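Local coordinates for protein cytochrome P450 (Zobellia galactanivorans, PDB 6G5O) that belongs to the cytochrome P450 family and holds a haem, protoporphyrin IX containing iron, inside a largely helical fold, at residues G81-I86 and R203-E208; S193-S198 and G212-T217. One frame throughout, in Å; residues are numbered along the deposited sequence.

Interaction 1 of 2, residues G81-I86 and R203-E208; sequences GVYRAI and RKLTKE. With HEM (protoporphyrin IX containing Fe), chain C.
Leu205 meets helix 79-92 chiefly through one methyl, CD2, which touches both Tyr83 and Ile86, one turn apart along the helix. The phenol ring presents its edge: Leu205 CD2 lies near the ring plane, 4.2 Å from Tyr83 CE1, while Phe200 of the neighbouring strand stacks on the ring. On Ile86 the outermost methyl does the touching, with CD1 also 4.2 Å from Leu205 CD2; both contacts are apolar, at loose van der Waals distance. The Tyr83 side chain leaves its helix beside the backbone N (chi1 -80°) and carries its far end to the start of helix 207-220, where OH is hydrogen-bonded to Glu209 OE2. Glu209 OE1 takes a salt bridge from Arg203 NH1, and this one carboxylate thereby ties the tyrosine to the hairpin. Arg84 points elsewhere from the same helical turn: its chain, with CG anti to the backbone N (chi1 -173°), brings NH1 to 3.0 Å from HEM O2D, a bond bent to 147° that meets the guanidinium at its edge. Asn329 O is a second acceptor for NH1. An arginine paired with a haem propionate is characteristic of the cytochrome P450 haem pocket.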
# COMPACT_ATOMS: atom_id res chain seq x y z
N GLY A 81 -9.66 -5.93 17.24
CA GLY A 81 -10.57 -6.83 16.50
C GLY A 81 -11.99 -6.34 16.42
O GLY A 81 -12.66 -6.62 15.43
N VAL A 82 -12.45 -5.63 17.46
CA VAL A 82 -13.78 -5.04 17.49
C VAL A 82 -13.93 -3.93 16.41
O VAL A 82 -14.86 -3.97 15.61
CB VAL A 82 -14.11 -4.45 18.88
CG1 VAL A 82 -15.51 -3.83 18.87
CG2 VAL A 82 -14.02 -5.50 20.01
N TYR A 83 -13.02 -2.94 16.37
CA TYR A 83 -13.06 -1.92 15.30
C TYR A 83 -12.92 -2.59 13.90
O TYR A 83 -13.54 -2.21 12.92
CB TYR A 83 -11.92 -0.94 15.44
CG TYR A 83 -12.07 0.16 16.46
CD1 TYR A 83 -13.16 1.03 16.42
CD2 TYR A 83 -11.10 0.38 17.43
CE1 TYR A 83 -13.28 2.07 17.31
CE2 TYR A 83 -11.22 1.41 18.35
CZ TYR A 83 -12.31 2.26 18.28
OH TYR A 83 -12.48 3.30 19.16
N ARG A 84 -12.04 -3.57 13.84
CA ARG A 84 -11.77 -4.25 12.60
C ARG A 84 -13.03 -4.96 12.08
O ARG A 84 -13.31 -4.89 10.88
CB ARG A 84 -10.60 -5.22 12.73
CG ARG A 84 -10.27 -5.76 11.34
CD ARG A 84 -8.82 -6.07 11.11
NE ARG A 84 -8.70 -6.81 9.88
CZ ARG A 84 -7.64 -6.83 9.09
NH1 ARG A 84 -6.57 -6.10 9.35
NH2 ARG A 84 -7.70 -7.56 7.97
N ALA A 85 -13.80 -5.61 12.97
CA ALA A 85 -15.06 -6.29 12.57
C ALA A 85 -16.10 -5.31 12.07
O ALA A 85 -16.90 -5.66 11.20
CB ALA A 85 -15.64 -7.13 13.72
N ILE A 86 -16.10 -4.09 12.60
CA ILE A 86 -16.96 -3.05 12.06
C ILE A 86 -16.64 -2.69 10.60
O ILE A 86 -17.54 -2.57 9.80
CB ILE A 86 -16.85 -1.73 12.85
CG1 ILE A 86 -17.49 -1.87 14.22
CG2 ILE A 86 -17.58 -0.61 12.10
CD1 ILE A 86 -16.96 -0.84 15.21
N ARG A 203 -22.77 1.49 20.99
CA ARG A 203 -22.89 2.93 20.68
C ARG A 203 -22.31 3.30 19.30
O ARG A 203 -21.38 2.66 18.78
CB ARG A 203 -22.26 3.80 21.76
CG ARG A 203 -20.80 3.54 22.00
CD ARG A 203 -19.98 4.80 22.18
NE ARG A 203 -18.56 4.46 22.21
CZ ARG A 203 -17.67 4.68 21.25
NH1 ARG A 203 -18.01 5.32 20.14
NH2 ARG A 203 -16.39 4.33 21.43
N LYS A 204 -22.84 4.38 18.75
CA LYS A 204 -22.43 4.84 17.44
C LYS A 204 -21.01 5.35 17.55
O LYS A 204 -20.60 5.83 18.59
CB LYS A 204 -23.33 5.96 16.92
CG LYS A 204 -24.79 5.59 16.79
CD LYS A 204 -25.14 4.51 15.74
CE LYS A 204 -26.58 4.74 15.25
NZ LYS A 204 -27.21 3.50 14.72
N LEU A 205 -20.25 5.21 16.48
CA LEU A 205 -18.89 5.76 16.43
C LEU A 205 -19.00 7.27 16.51
O LEU A 205 -19.96 7.83 15.99
CB LEU A 205 -18.15 5.33 15.15
CG LEU A 205 -17.86 3.84 14.92
CD1 LEU A 205 -17.14 3.56 13.62
CD2 LEU A 205 -17.06 3.27 16.07
N THR A 206 -18.06 7.90 17.21
CA THR A 206 -17.94 9.35 17.21
C THR A 206 -17.26 9.84 15.94
O THR A 206 -16.63 9.09 15.21
CB THR A 206 -17.03 9.84 18.34
OG1 THR A 206 -15.72 9.30 18.13
CG2 THR A 206 -17.55 9.41 19.74
N LYS A 207 -17.35 11.15 15.72
CA LYS A 207 -16.73 11.78 14.59
C LYS A 207 -15.22 11.63 14.60
O LYS A 207 -14.63 11.48 13.51
CB LYS A 207 -17.08 13.25 14.55
CG LYS A 207 -18.54 13.51 14.31
CD LYS A 207 -18.73 15.02 14.16
CE LYS A 207 -20.21 15.38 14.04
NZ LYS A 207 -20.30 16.71 13.36
N GLU A 208 -14.62 11.67 15.80
CA GLU A 208 -13.20 11.45 15.98
C GLU A 208 -12.77 10.04 15.56
O GLU A 208 -11.67 9.87 14.99
CB GLU A 208 -12.77 11.70 17.44
CG GLU A 208 -11.28 11.50 17.80
CD GLU A 208 -10.32 12.58 17.25
OE1 GLU A 208 -10.75 13.45 16.43
OE2 GLU A 208 -9.12 12.58 17.64
CHA HEM C . -2.32 -2.00 6.54
CHB HEM C . 0.38 -2.46 2.56
CHC HEM C . -3.17 -0.59 -0.11
CHD HEM C . -5.59 0.44 3.89
C1A HEM C . -1.29 -2.30 5.67
C2A HEM C . -0.06 -2.92 6.05
C3A HEM C . 0.65 -3.04 4.95
C4A HEM C . -0.07 -2.51 3.86
CMA HEM C . 2.01 -3.67 4.90
CAA HEM C . 0.38 -3.42 7.43
CBA HEM C . 0.77 -2.23 8.30
CGA HEM C . 1.11 -2.68 9.71
O1A HEM C . 1.04 -1.86 10.62
O2A HEM C . 1.45 -3.84 9.99
C1B HEM C . -0.36 -1.99 1.49
C2B HEM C . 0.08 -2.14 0.16
C3B HEM C . -0.91 -1.59 -0.62
C4B HEM C . -1.97 -1.13 0.33
CMB HEM C . 1.39 -2.72 -0.28
CAB HEM C . -1.08 -1.47 -2.07
CBB HEM C . -0.35 -2.07 -2.99
C1C HEM C . -4.16 -0.14 0.74
C2C HEM C . -5.28 0.59 0.35
C3C HEM C . -5.95 0.94 1.49
C4C HEM C . -5.22 0.37 2.57
CMC HEM C . -5.69 0.93 -1.05
CAC HEM C . -7.21 1.68 1.62
CBC HEM C . -7.95 2.19 0.65
C1D HEM C . -4.89 -0.21 4.93
C2D HEM C . -5.40 -0.22 6.31
C3D HEM C . -4.52 -0.91 7.06
C4D HEM C . -3.44 -1.27 6.12
CMD HEM C . -6.69 0.38 6.75
CAD HEM C . -4.61 -1.20 8.54
CBD HEM C . -5.15 -2.58 8.92
CGD HEM C . -5.27 -2.73 10.45
O1D HEM C . -4.69 -1.90 11.23
O2D HEM C . -5.95 -3.67 11.00
NA HEM C . -1.26 -2.01 4.32
NB HEM C . -1.55 -1.39 1.55
NC HEM C . -4.10 -0.25 2.08
ND HEM C . -3.74 -0.86 4.88
FE HEM C . -2.69 -1.13 3.31
O HOH W 1 -1.44 0.73 3.51

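Interaction 2 of 2, residues S193-S198 and G212-T217; sequences SVLLNS and GVMVLT. With HEM (protoporphyrin IX containing Fe), chain C.
Leu195 CD1 fits against Val213 and Met214, a buried apolar contact between helix 191-196 and helix 207-220 of the cytochrome P450 fold. Leucine and valine reach toward each other tip to tip, with Leu195 CD1 3.7 Å from Val213 CG1. Met214 crosses the leucine at a slant and offers its sulfur, SD lying 3.7 Å from the same Leu195 CD1. The thioether comes to this place because its chain folds twice, at chi2 (-51°) and chi3 (-60°), instead of running straight out from the helix. Around this first shell, Val87 of helix 79-92 touches Leu195, Met191 touches both Val213 and Met214, and Ile176 of helix 169-185 also packs on Met214.

Just after helix 191-196, Ser198 N bonds to Leu195 O; Ser198 OG also approaches Val194 O, at 2.5 Å, a distance short enough to leave its exact geometry doubtful. Farther along helix 207-220 the residues turn to the haem. Leu216 CD2 lies 3.5 Å from the methyl carbon HEM CMD, and Thr217 CG2 is 3.9 Å from HEM CBC, a vinyl carbon. Two donors of one residue grip Val213 O: Thr217 N at 3.0 Å and Thr217 OG1 at 2.7 Å arrive from opposite faces of the carbonyl plane.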
# COMPACT_ATOMS: atom_id res chain seq x y z
N SER A 193 -20.97 8.13 6.05
CA SER A 193 -22.32 7.92 6.59
C SER A 193 -22.48 6.57 7.22
O SER A 193 -23.03 6.46 8.30
CB SER A 193 -23.36 8.09 5.48
OG SER A 193 -23.37 9.44 5.09
N VAL A 194 -21.99 5.54 6.53
CA VAL A 194 -21.99 4.21 7.07
C VAL A 194 -21.20 4.10 8.39
O VAL A 194 -21.61 3.39 9.27
CB VAL A 194 -21.39 3.19 6.08
CG1 VAL A 194 -21.28 1.81 6.73
CG2 VAL A 194 -22.27 3.09 4.83
N LEU A 195 -20.03 4.73 8.47
CA LEU A 195 -19.23 4.66 9.67
C LEU A 195 -19.95 5.35 10.86
O LEU A 195 -20.01 4.76 11.94
CB LEU A 195 -17.83 5.23 9.45
CG LEU A 195 -16.90 4.40 8.54
CD1 LEU A 195 -15.59 5.11 8.39
CD2 LEU A 195 -16.65 3.02 9.12
N LEU A 196 -20.54 6.52 10.60
CA LEU A 196 -21.27 7.27 11.63
C LEU A 196 -22.47 6.52 12.18
O LEU A 196 -22.85 6.74 13.31
CB LEU A 196 -21.72 8.65 11.11
CG LEU A 196 -20.56 9.62 10.91
CD1 LEU A 196 -20.97 10.74 9.96
CD2 LEU A 196 -20.10 10.17 12.24
N ASN A 197 -23.03 5.63 11.38
CA ASN A 197 -24.12 4.77 11.80
C ASN A 197 -23.66 3.39 12.30
O ASN A 197 -24.48 2.61 12.69
CB ASN A 197 -25.08 4.62 10.61
CG ASN A 197 -26.45 4.14 11.01
OD1 ASN A 197 -27.07 4.68 11.94
ND2 ASN A 197 -26.94 3.15 10.29
N SER A 198 -22.38 3.08 12.29
CA SER A 198 -21.92 1.78 12.77
C SER A 198 -21.71 1.78 14.29
O SER A 198 -21.56 2.83 14.90
CB SER A 198 -20.60 1.39 12.11
OG SER A 198 -20.71 1.53 10.74
N GLY A 212 -10.43 8.93 12.33
CA GLY A 212 -9.39 7.91 12.49
C GLY A 212 -9.36 6.83 11.38
O GLY A 212 -8.28 6.47 10.89
N VAL A 213 -10.53 6.36 10.98
CA VAL A 213 -10.63 5.41 9.91
C VAL A 213 -10.39 6.06 8.55
O VAL A 213 -9.74 5.48 7.68
CB VAL A 213 -12.04 4.76 9.87
CG1 VAL A 213 -12.13 3.75 8.72
CG2 VAL A 213 -12.34 4.10 11.23
N MET A 214 -10.96 7.25 8.37
CA MET A 214 -10.96 7.90 7.06
C MET A 214 -9.62 8.50 6.65
O MET A 214 -9.19 8.34 5.48
CB MET A 214 -12.08 8.91 6.96
CG MET A 214 -13.48 8.33 6.95
SD MET A 214 -13.74 7.00 5.75
CE MET A 214 -13.34 7.92 4.23
N VAL A 215 -8.91 9.13 7.59
CA VAL A 215 -7.55 9.61 7.26
C VAL A 215 -6.62 8.45 6.88
O VAL A 215 -5.80 8.54 5.95
CB VAL A 215 -6.90 10.38 8.44
CG1 VAL A 215 -5.43 10.69 8.13
CG2 VAL A 215 -7.66 11.66 8.75
N LEU A 216 -6.70 7.37 7.67
CA LEU A 216 -5.94 6.17 7.40
C LEU A 216 -6.25 5.61 6.04
O LEU A 216 -5.36 5.21 5.33
CB LEU A 216 -6.23 5.12 8.44
CG LEU A 216 -5.73 3.70 8.17
CD1 LEU A 216 -4.20 3.63 8.12
CD2 LEU A 216 -6.34 2.78 9.24
N THR A 217 -7.52 5.57 5.70
CA THR A 217 -7.96 5.07 4.42
C THR A 217 -7.42 5.86 3.20
O THR A 217 -6.98 5.27 2.21
CB THR A 217 -9.50 4.99 4.40
OG1 THR A 217 -9.92 4.06 5.41
CG2 THR A 217 -10.00 4.52 3.09
CHA HEM C . -2.32 -2.00 6.54
CHB HEM C . 0.38 -2.46 2.56
CHC HEM C . -3.17 -0.59 -0.11
CHD HEM C . -5.59 0.44 3.89
C1A HEM C . -1.29 -2.30 5.67
C2A HEM C . -0.06 -2.92 6.05
C3A HEM C . 0.65 -3.04 4.95
C4A HEM C . -0.07 -2.51 3.86
CMA HEM C . 2.01 -3.67 4.90
CAA HEM C . 0.38 -3.42 7.43
CBA HEM C . 0.77 -2.23 8.30
CGA HEM C . 1.11 -2.68 9.71
O1A HEM C . 1.04 -1.86 10.62
O2A HEM C . 1.45 -3.84 9.99
C1B HEM C . -0.36 -1.99 1.49
C2B HEM C . 0.08 -2.14 0.16
C3B HEM C . -0.91 -1.59 -0.62
C4B HEM C . -1.97 -1.13 0.33
CMB HEM C . 1.39 -2.72 -0.28
CAB HEM C . -1.08 -1.47 -2.07
CBB HEM C . -0.35 -2.07 -2.99
C1C HEM C . -4.16 -0.14 0.74
C2C HEM C . -5.28 0.59 0.35
C3C HEM C . -5.95 0.94 1.49
C4C HEM C . -5.22 0.37 2.57
CMC HEM C . -5.69 0.93 -1.05
CAC HEM C . -7.21 1.68 1.62
CBC HEM C . -7.95 2.19 0.65
C1D HEM C . -4.89 -0.21 4.93
C2D HEM C . -5.40 -0.22 6.31
C3D HEM C . -4.52 -0.91 7.06
C4D HEM C . -3.44 -1.27 6.12
CMD HEM C . -6.69 0.38 6.75
CAD HEM C . -4.61 -1.20 8.54
CBD HEM C . -5.15 -2.58 8.92
CGD HEM C . -5.27 -2.73 10.45
O1D HEM C . -4.69 -1.90 11.23
O2D HEM C . -5.95 -3.67 11.00
NA HEM C . -1.26 -2.01 4.32
NB HEM C . -1.55 -1.39 1.55
NC HEM C . -4.10 -0.25 2.08
ND HEM C . -3.74 -0.86 4.88
FE HEM C . -2.69 -1.13 3.31
O HOH W 1 -1.44 0.73 3.51

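Interactions 1 and 2 lie about 8 Å apart, centre to centre, on the same side of the chain's centre. Their segments alternate along the sequence: 81-86, then 193-198, 203-208 and 212-217. Helix 207-220 is used by both: interaction 1 takes in its first residues, with Leu205, which makes the contact, just before them, and interaction 2 lies about a turn farther on. They also touch directly: Leu205 N probably donates to Ser198 O at 3.1 Å, beside the small antiparallel pair 199-200 and 203-204, and Ile86 CG2 packs 3.6 Å from Ser198 CB. Both contacts include segments with residues of the haem pocket: Arg84 in one, Leu216 and Thr217 in the other.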